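Local coordinates for protein acetyltransferase (Agrobacterium tumefaciens, PDB 2FSR) that probably transfers an acetyl group from acetyl-coenzyme A to an amine of its substrate, as other GNAT-family acetyltransferases do, at residues 34-40 / 87-93; 42-48 / 69-73; 101-105 / 132-136. One frame throughout, in Å; residues are numbered along the deposited sequence.

Contact 1. Residues 34-40 / 87-93; sequences RLTLRPL and ALMIDLG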
loop_
_atom_site.group_PDB
_atom_site.type_symbol
_atom_site.label_atom_id
_atom_site.label_comp_id
_atom_site.label_asym_id
_atom_site.label_seq_id
_atom_site.Cartn_x
_atom_site.Cartn_y
_atom_site.Cartn_z
ATOM N N ARG A 34 -16.506 3.241 -0.881
ATOM C CA ARG A 34 -16.495 4.045 0.338
ATOM C C ARG A 34 -15.274 4.944 0.486
ATOM O O ARG A 34 -15.223 5.766 1.400
ATOM C CB ARG A 34 -16.597 3.130 1.565
ATOM C CG ARG A 34 -17.918 2.357 1.624
ATOM C CD ARG A 34 -17.968 1.461 2.827
ATOM N NE ARG A 34 -16.927 0.433 2.752
ATOM C CZ ARG A 34 -16.646 -0.437 3.718
ATOM N NH1 ARG A 34 -17.334 -0.437 4.865
ATOM N NH2 ARG A 34 -15.663 -1.301 3.539
ATOM N N LEU A 35 -14.278 4.776 -0.390
ATOM C CA LEU A 35 -12.968 5.407 -0.148
ATOM C C LEU A 35 -12.448 6.218 -1.314
ATOM O O LEU A 35 -12.828 6.000 -2.464
ATOM C CB LEU A 35 -11.914 4.342 0.196
ATOM C CG LEU A 35 -12.274 3.294 1.262
ATOM C CD1 LEU A 35 -11.272 2.139 1.242
ATOM C CD2 LEU A 35 -12.399 3.961 2.637
ATOM N N THR A 36 -11.570 7.156 -0.997
ATOM C CA THR A 36 -10.799 7.868 -2.021
ATOM C C THR A 36 -9.332 7.540 -1.737
ATOM O O THR A 36 -8.869 7.678 -0.589
ATOM C CB THR A 36 -11.040 9.390 -1.978
ATOM O OG1 THR A 36 -12.423 9.660 -2.276
ATOM C CG2 THR A 36 -10.168 10.119 -3.015
ATOM N N LEU A 37 -8.623 7.049 -2.760
ATOM C CA LEU A 37 -7.219 6.647 -2.607
ATOM C C LEU A 37 -6.409 7.657 -3.377
ATOM O O LEU A 37 -6.479 7.676 -4.602
ATOM C CB LEU A 37 -7.000 5.228 -3.158
ATOM C CG LEU A 37 -8.031 4.181 -2.713
ATOM C CD1 LEU A 37 -7.679 2.819 -3.276
ATOM C CD2 LEU A 37 -8.158 4.108 -1.197
ATOM N N ARG A 38 -5.669 8.512 -2.676
ATOM C CA ARG A 38 -5.114 9.704 -3.331
ATOM C C ARG A 38 -3.639 9.954 -2.993
ATOM O O ARG A 38 -3.079 9.329 -2.093
ATOM C CB ARG A 38 -5.951 10.956 -3.024
ATOM C CG ARG A 38 -6.308 11.112 -1.565
ATOM C CD ARG A 38 -5.386 12.044 -0.869
ATOM N NE ARG A 38 -5.655 12.113 0.572
ATOM C CZ ARG A 38 -4.727 12.393 1.472
ATOM N NH1 ARG A 38 -3.482 12.664 1.075
ATOM N NH2 ARG A 38 -5.032 12.395 2.762
ATOM N N PRO A 39 -2.995 10.834 -3.764
ATOM C CA PRO A 39 -1.560 11.039 -3.517
ATOM C C PRO A 39 -1.195 11.565 -2.131
ATOM O O PRO A 39 -1.928 12.340 -1.518
ATOM C CB PRO A 39 -1.147 12.047 -4.600
ATOM C CG PRO A 39 -2.251 11.931 -5.660
ATOM C CD PRO A 39 -3.499 11.633 -4.895
ATOM N N LEU A 40 -0.030 11.140 -1.674
ATOM C CA LEU A 40 0.556 11.629 -0.434
ATOM C C LEU A 40 0.781 13.137 -0.494
ATOM O O LEU A 40 1.105 13.694 -1.556
ATOM C CB LEU A 40 1.900 10.942 -0.178
ATOM C CG LEU A 40 1.875 9.660 0.654
ATOM C CD1 LEU A 40 1.132 8.516 -0.075
ATOM C CD2 LEU A 40 3.286 9.216 1.074
ATOM N N ALA A 87 2.366 4.388 -3.143
ATOM C CA ALA A 87 1.349 4.452 -2.088
ATOM C C ALA A 87 0.306 5.505 -2.389
ATOM O O ALA A 87 0.588 6.514 -3.069
ATOM C CB ALA A 87 2.000 4.771 -0.755
ATOM N N LEU A 88 -0.889 5.267 -1.856
ATOM C CA LEU A 88 -1.957 6.260 -1.859
ATOM C C LEU A 88 -2.514 6.314 -0.439
ATOM O O LEU A 88 -2.579 5.280 0.261
ATOM C CB LEU A 88 -3.066 5.853 -2.833
ATOM C CG LEU A 88 -2.650 5.759 -4.311
ATOM C CD1 LEU A 88 -3.704 5.038 -5.157
ATOM C CD2 LEU A 88 -2.335 7.140 -4.868
HETATM N N MSE A 89 -2.866 7.518 0.009
HETATM C CA MSE A 89 -3.518 7.650 1.302
HETATM C C MSE A 89 -4.981 7.290 1.140
HETATM O O MSE A 89 -5.580 7.586 0.107
HETATM C CB MSE A 89 -3.375 9.072 1.839
HETATM C CG MSE A 89 -1.930 9.567 2.063
HETATM SE SE MSE A 89 -0.742 8.355 3.009
HETATM C CE MSE A 89 -1.647 8.334 4.739
ATOM N N ILE A 90 -5.540 6.680 2.181
ATOM C CA ILE A 90 -6.949 6.268 2.181
ATOM C C ILE A 90 -7.776 7.307 2.909
ATOM O O ILE A 90 -7.574 7.522 4.115
ATOM C CB ILE A 90 -7.153 4.901 2.882
ATOM C CG1 ILE A 90 -6.238 3.807 2.283
ATOM C CG2 ILE A 90 -8.629 4.494 2.840
ATOM C CD1 ILE A 90 -6.272 2.475 3.058
ATOM N N ASP A 91 -8.686 7.947 2.176
ATOM C CA ASP A 91 -9.650 8.884 2.778
ATOM C C ASP A 91 -11.055 8.299 2.735
ATOM O O ASP A 91 -11.406 7.580 1.807
ATOM C CB ASP A 91 -9.661 10.233 2.041
ATOM C CG ASP A 91 -8.399 11.063 2.258
ATOM O OD1 ASP A 91 -7.533 10.723 3.099
ATOM O OD2 ASP A 91 -8.294 12.099 1.550
ATOM N N LEU A 92 -11.866 8.623 3.747
ATOM C CA LEU A 92 -13.262 8.193 3.743
ATOM C C LEU A 92 -14.085 9.067 2.799
ATOM O O LEU A 92 -14.174 10.286 2.976
ATOM C CB LEU A 92 -13.855 8.263 5.155
ATOM C CG LEU A 92 -13.493 7.157 6.137
ATOM C CD1 LEU A 92 -14.001 7.530 7.527
ATOM C CD2 LEU A 92 -14.049 5.801 5.715
ATOM N N GLY A 93 -14.691 8.438 1.796
ATOM C CA GLY A 93 -15.614 9.123 0.883
ATOM C C GLY A 93 -15.096 10.413 0.286
ATOM O O GLY A 93 -13.960 10.465 -0.188
HETATM O O HOH W 1 1.318 9.192 -3.514
#
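Leu37 and Ile90 lie side by side on the face of the antiparallel sheet that helix 128-143 covers, Leu37 CD2 4.0 Å from Ile90 CG1. Beside them Leu35 CD2 reaches Ile90 CG2 at 3.8 Å, and this buried apolar side is the close-packed one. Strands 35-38 and 87-92, neighbours in the sheet of the GNAT fold, are joined by paired backbone bonds at Thr36-Asp91 and Arg38-Met89. The other face carries Thr36, Arg38, Met89 and Asp91; solvent reaches Thr36 and Arg38 in part, while Met89 and Asp91 are buried. There Arg38 grips Asp91 side-on: NE meets OD2 at 2.8 Å from above the carboxylate plane, and NH2 meets the syn lone pair of OD1 at 3.0 Å. A bend at chi2 (98°) folds the guanidinium back over Met89, whose CB lies over the middle of the group, 3.6 Å above its plane. NH1 turns to Pro39 O and to Asp44. Where the strands part, a water links Leu40 N to Ala87 O, and at the far end Thr36 OG1 donates to Gly93 O (2.7 Å). With two carboxylates and a carbonyl around it, the Arg38 guanidinium is fixed in rotation, and both carboxylates probably stabilise its charge.

Contact 2. Residues 42-48 / 69-73; sequences MADFPAY and TWGVF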
loop_
_atom_site.group_PDB
_atom_site.type_symbol
_atom_site.label_atom_id
_atom_site.label_comp_id
_atom_site.label_asym_id
_atom_site.label_seq_id
_atom_site.Cartn_x
_atom_site.Cartn_y
_atom_site.Cartn_z
HETATM N N MSE A 42 2.313 16.498 2.337
HETATM C CA MSE A 42 2.991 16.733 3.610
HETATM C C MSE A 42 2.046 16.779 4.794
HETATM O O MSE A 42 2.441 16.382 5.899
HETATM C CB MSE A 42 3.818 18.020 3.591
HETATM C CG MSE A 42 5.168 17.856 3.025
HETATM SE SE MSE A 42 6.170 16.350 3.773
HETATM C CE MSE A 42 6.641 17.015 5.434
ATOM N N ALA A 43 0.819 17.271 4.574
ATOM C CA ALA A 43 -0.188 17.330 5.640
ATOM C C ALA A 43 -0.464 15.964 6.246
ATOM O O ALA A 43 -0.990 15.876 7.369
ATOM C CB ALA A 43 -1.488 17.944 5.142
ATOM N N ASP A 44 -0.160 14.909 5.485
ATOM C CA ASP A 44 -0.399 13.552 5.937
ATOM C C ASP A 44 0.699 13.029 6.875
ATOM O O ASP A 44 0.503 12.013 7.568
ATOM C CB ASP A 44 -0.457 12.592 4.749
ATOM C CG ASP A 44 -1.511 12.967 3.734
ATOM O OD1 ASP A 44 -2.625 13.440 4.115
ATOM O OD2 ASP A 44 -1.225 12.764 2.534
ATOM N N PHE A 45 1.857 13.683 6.897
ATOM C CA PHE A 45 2.973 13.127 7.652
ATOM C C PHE A 45 2.757 13.015 9.169
ATOM O O PHE A 45 3.158 12.034 9.760
ATOM C CB PHE A 45 4.315 13.818 7.350
ATOM C CG PHE A 45 5.488 13.042 7.861
ATOM C CD1 PHE A 45 5.760 11.772 7.339
ATOM C CD2 PHE A 45 6.287 13.538 8.894
ATOM C CE1 PHE A 45 6.829 11.013 7.822
ATOM C CE2 PHE A 45 7.348 12.790 9.380
ATOM C CZ PHE A 45 7.631 11.524 8.846
ATOM N N PRO A 46 2.169 14.031 9.806
ATOM C CA PRO A 46 2.012 13.906 11.246
ATOM C C PRO A 46 1.243 12.663 11.715
ATOM O O PRO A 46 1.718 11.990 12.640
ATOM C CB PRO A 46 1.295 15.206 11.633
ATOM C CG PRO A 46 1.763 16.190 10.606
ATOM C CD PRO A 46 1.758 15.369 9.329
ATOM N N ALA A 47 0.094 12.363 11.107
ATOM C CA ALA A 47 -0.701 11.192 11.542
ATOM C C ALA A 47 0.053 9.914 11.183
ATOM O O ALA A 47 0.014 8.912 11.924
ATOM C CB ALA A 47 -2.068 11.212 10.905
ATOM N N TYR A 48 0.753 9.943 10.045
ATOM C CA TYR A 48 1.556 8.790 9.626
ATOM C C TYR A 48 2.655 8.503 10.638
ATOM O O TYR A 48 2.874 7.340 11.003
ATOM C CB TYR A 48 2.136 9.057 8.227
ATOM C CG TYR A 48 2.973 7.948 7.622
ATOM C CD1 TYR A 48 2.370 6.871 6.963
ATOM C CD2 TYR A 48 4.351 7.981 7.704
ATOM C CE1 TYR A 48 3.147 5.868 6.405
ATOM C CE2 TYR A 48 5.140 6.981 7.147
ATOM C CZ TYR A 48 4.527 5.926 6.508
ATOM O OH TYR A 48 5.311 4.938 5.945
ATOM N N THR A 69 10.940 6.493 9.476
ATOM C CA THR A 69 9.563 6.844 9.105
ATOM C C THR A 69 9.539 7.784 7.901
ATOM O O THR A 69 8.762 7.610 6.941
ATOM C CB THR A 69 8.813 7.501 10.267
ATOM O OG1 THR A 69 8.771 6.596 11.374
ATOM C CG2 THR A 69 7.378 7.836 9.840
ATOM N N TRP A 70 10.416 8.785 7.942
ATOM C CA TRP A 70 10.537 9.716 6.832
ATOM C C TRP A 70 10.994 9.012 5.550
ATOM O O TRP A 70 10.444 9.268 4.475
ATOM C CB TRP A 70 11.486 10.858 7.209
ATOM C CG TRP A 70 11.697 11.884 6.124
ATOM C CD1 TRP A 70 12.875 12.172 5.482
ATOM C CD2 TRP A 70 10.697 12.744 5.536
ATOM N NE1 TRP A 70 12.673 13.154 4.526
ATOM C CE2 TRP A 70 11.350 13.523 4.539
ATOM C CE3 TRP A 70 9.315 12.927 5.741
ATOM C CZ2 TRP A 70 10.675 14.480 3.772
ATOM C CZ3 TRP A 70 8.649 13.878 4.966
ATOM C CH2 TRP A 70 9.332 14.652 3.995
ATOM N N GLY A 71 11.981 8.134 5.668
ATOM C CA GLY A 71 12.427 7.383 4.493
ATOM C C GLY A 71 11.319 6.542 3.870
ATOM O O GLY A 71 11.176 6.545 2.652
ATOM N N VAL A 72 10.536 5.822 4.678
ATOM C CA VAL A 72 9.408 5.055 4.100
ATOM C C VAL A 72 8.367 5.969 3.441
ATOM O O VAL A 72 7.864 5.681 2.348
ATOM C CB VAL A 72 8.725 4.155 5.160
ATOM C CG1 VAL A 72 7.593 3.332 4.526
ATOM C CG2 VAL A 72 9.758 3.207 5.785
ATOM N N PHE A 73 8.040 7.088 4.092
ATOM C CA PHE A 73 7.051 8.023 3.531
ATOM C C PHE A 73 7.539 8.542 2.171
ATOM O O PHE A 73 6.777 8.647 1.214
ATOM C CB PHE A 73 6.849 9.165 4.531
ATOM C CG PHE A 73 5.664 10.060 4.254
ATOM C CD1 PHE A 73 4.347 9.636 4.540
ATOM C CD2 PHE A 73 5.870 11.368 3.799
ATOM C CE1 PHE A 73 3.254 10.491 4.331
ATOM C CE2 PHE A 73 4.776 12.238 3.594
ATOM C CZ PHE A 73 3.466 11.789 3.857
#
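Phe45 and Phe73 make the centre of an aromatic cluster, with Tyr48 and Trp70, that packs the start of helix 45-53 against helix 66-83 in the GNAT fold. Phe45 leaves its helix with CG anti to the backbone N (chi1 -166°), which carries the ring toward the second helix. Its CB lies 4.1 Å from Phe73 CZ, the tip of that ring. Farther out, CD1 comes down over the face of Phe73, offset toward the rim and 3.5 Å from Phe73 CG, giving an edge-to-face pair with planes at 63°. CE1 continues to Phe73 CB and to Trp70 CE3, and CZ at the tip touches both Trp70 CE3 and Thr69 CG2, each at 3.8 Å, while CE2 faces Trp70 CE3 more distantly (4.1 Å). Here the roles reverse: Trp70 sets its edge against the face of Phe45, the planes nearly perpendicular at 87°. The selenium of selenomethionine Met42 lies in the plane of the indole at its edge, 3.6 Å from Trp70 CH2, a Met-aromatic contact on the exposed side. On the buried side Tyr48 and Phe73 pass one another head to tail, their rings oblique, while Thr69 CG2 leans on the tyrosine; Thr69 OG1 itself bonds back to Asp65 O. Phe73 CD1 lies over the Tyr48 face, toward its rim, 3.6 Å from Tyr48 CD2.

Contact 3. Residues 101-105 / 132-136; sequences QIGIN and AAVAL
Strand 101-105 and helix 132-136 run in roughly the same direction, their axes 37° apart and 8.4 Å away at closest approach, the helix packing on one face of the sheet. Ile102 meets it first. Its CB stands 4.1 Å from Ala132 CB, and with CG1 anti to the backbone N (chi1 -173°) the longer branch runs on toward the helix backbone: CD1 ends 3.6 Å from Ala133 CA and also touches the methyl of Ala133. The small side chains of Ala132 and Ala133 let the isoleucine come this close to the helix. One turn on, Leu136 runs out to the strand alongside Ile102, which comes the other way, Leu136 CD2 lying 3.9 Å from Ile102 CG1. The same methyl settles 3.6 Å from Gly103 CA, so that Leu136 packs directly on the main chain between the two isoleucines. Ile104 closes the other side, its CD1 3.9 Å from Leu136 CG, the two side chains crossing obliquely. Around this patch Leu115 of strand 114-119 touches both isoleucines, Leu88 touches Leu136, and Leu35 and Leu37 pack on Ala132. This is the helix-on-sheet packing of the alpha-beta GNAT fold, helix 128-143 against the central antiparallel sheet. No hydrogen bond joins the two segments, and every residue that touches is buried. Cohesion therefore rests here on dispersion and the exclusion of water, while the backbone of Ile102 bonds to Leu88, that of Gly103 to Gly116 and that of Ile104 to Gly86.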
loop_
_atom_site.group_PDB
_atom_site.type_symbol
_atom_site.label_atom_id
_atom_site.label_comp_id
_atom_site.label_asym_id
_atom_site.label_seq_id
_atom_site.Cartn_x
_atom_site.Cartn_y
_atom_site.Cartn_z
ATOM N N GLN A 101 -3.367 3.912 4.644
ATOM C CA GLN A 101 -2.559 3.956 3.431
ATOM C C GLN A 101 -2.569 2.583 2.780
ATOM O O GLN A 101 -2.598 1.548 3.466
ATOM C CB GLN A 101 -1.134 4.370 3.782
ATOM C CG GLN A 101 -0.224 4.574 2.565
ATOM C CD GLN A 101 1.233 4.562 2.958
ATOM O OE1 GLN A 101 1.748 3.530 3.372
ATOM N NE2 GLN A 101 1.902 5.726 2.860
ATOM N N ILE A 102 -2.529 2.603 1.448
ATOM C CA ILE A 102 -2.391 1.402 0.627
ATOM C C ILE A 102 -1.272 1.653 -0.384
ATOM O O ILE A 102 -1.107 2.785 -0.838
ATOM C CB ILE A 102 -3.732 1.069 -0.110
ATOM C CG1 ILE A 102 -3.657 -0.281 -0.837
ATOM C CG2 ILE A 102 -4.128 2.186 -1.083
ATOM C CD1 ILE A 102 -3.648 -1.485 0.043
ATOM N N GLY A 103 -0.486 0.628 -0.715
ATOM C CA GLY A 103 0.588 0.859 -1.697
ATOM C C GLY A 103 1.149 -0.367 -2.366
ATOM O O GLY A 103 0.994 -1.488 -1.885
ATOM N N ILE A 104 1.788 -0.134 -3.508
ATOM C CA ILE A 104 2.618 -1.153 -4.111
ATOM C C ILE A 104 4.058 -0.641 -4.142
ATOM O O ILE A 104 4.324 0.474 -4.600
ATOM C CB ILE A 104 2.135 -1.537 -5.514
ATOM C CG1 ILE A 104 0.732 -2.145 -5.443
ATOM C CG2 ILE A 104 3.099 -2.519 -6.186
ATOM C CD1 ILE A 104 0.025 -2.176 -6.798
ATOM N N ASN A 105 4.935 -1.490 -3.633
ATOM C CA ASN A 105 6.336 -1.163 -3.345
ATOM C C ASN A 105 7.277 -1.905 -4.261
ATOM O O ASN A 105 7.081 -3.102 -4.520
ATOM C CB ASN A 105 6.639 -1.623 -1.929
ATOM C CG ASN A 105 5.752 -0.944 -0.909
ATOM O OD1 ASN A 105 5.915 0.247 -0.641
ATOM N ND2 ASN A 105 4.779 -1.670 -0.376
ATOM N N ALA A 132 -9.560 -1.143 -0.060
ATOM C CA ALA A 132 -8.453 -0.385 -0.650
ATOM C C ALA A 132 -7.499 -1.303 -1.408
ATOM O O ALA A 132 -7.062 -0.967 -2.535
ATOM C CB ALA A 132 -7.714 0.405 0.432
ATOM N N ALA A 133 -7.208 -2.462 -0.819
ATOM C CA ALA A 133 -6.274 -3.435 -1.431
ATOM C C ALA A 133 -6.812 -3.971 -2.756
ATOM O O ALA A 133 -6.063 -4.080 -3.734
ATOM C CB ALA A 133 -5.975 -4.579 -0.474
ATOM N N VAL A 134 -8.094 -4.318 -2.795
ATOM C CA VAL A 134 -8.712 -4.807 -4.038
ATOM C C VAL A 134 -8.590 -3.760 -5.138
ATOM O O VAL A 134 -8.248 -4.093 -6.295
ATOM C CB VAL A 134 -10.207 -5.182 -3.813
ATOM C CG1 VAL A 134 -10.977 -5.234 -5.134
ATOM C CG2 VAL A 134 -10.311 -6.509 -3.045
ATOM N N ALA A 135 -8.856 -2.499 -4.800
ATOM C CA ALA A 135 -8.832 -1.419 -5.783
ATOM C C ALA A 135 -7.443 -1.234 -6.355
ATOM O O ALA A 135 -7.279 -1.153 -7.576
ATOM C CB ALA A 135 -9.349 -0.114 -5.175
ATOM N N LEU A 136 -6.429 -1.177 -5.491
ATOM C CA LEU A 136 -5.078 -0.939 -6.013
ATOM C C LEU A 136 -4.507 -2.177 -6.697
ATOM O O LEU A 136 -3.808 -2.059 -7.711
ATOM C CB LEU A 136 -4.139 -0.429 -4.914
ATOM C CG LEU A 136 -2.795 0.097 -5.418
ATOM C CD1 LEU A 136 -2.932 1.257 -6.415
ATOM C CD2 LEU A 136 -1.890 0.480 -4.238
#

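Along the chain, contact 2 falls between the two segments of contact 1, and contact 3 follows both. Both strands of contact 1 and strand 101-105 of contact 3 belong to one antiparallel sheet, Leu88 N probably bonding to Ile102 O, and the two centres are about 10 Å apart. Helix 128-143 reaches Ile90. The centre of contact 2 lies about 15 Å from that of contact 1 and about 17 Å from that of contact 3; its helices 45-53 and 66-83 lie on the other side of the sheet. Asp44 and Phe73 tie contact 2 to Arg38 and Leu40. Together they join helices to both faces of the sheet, the layered core of a GNAT domain.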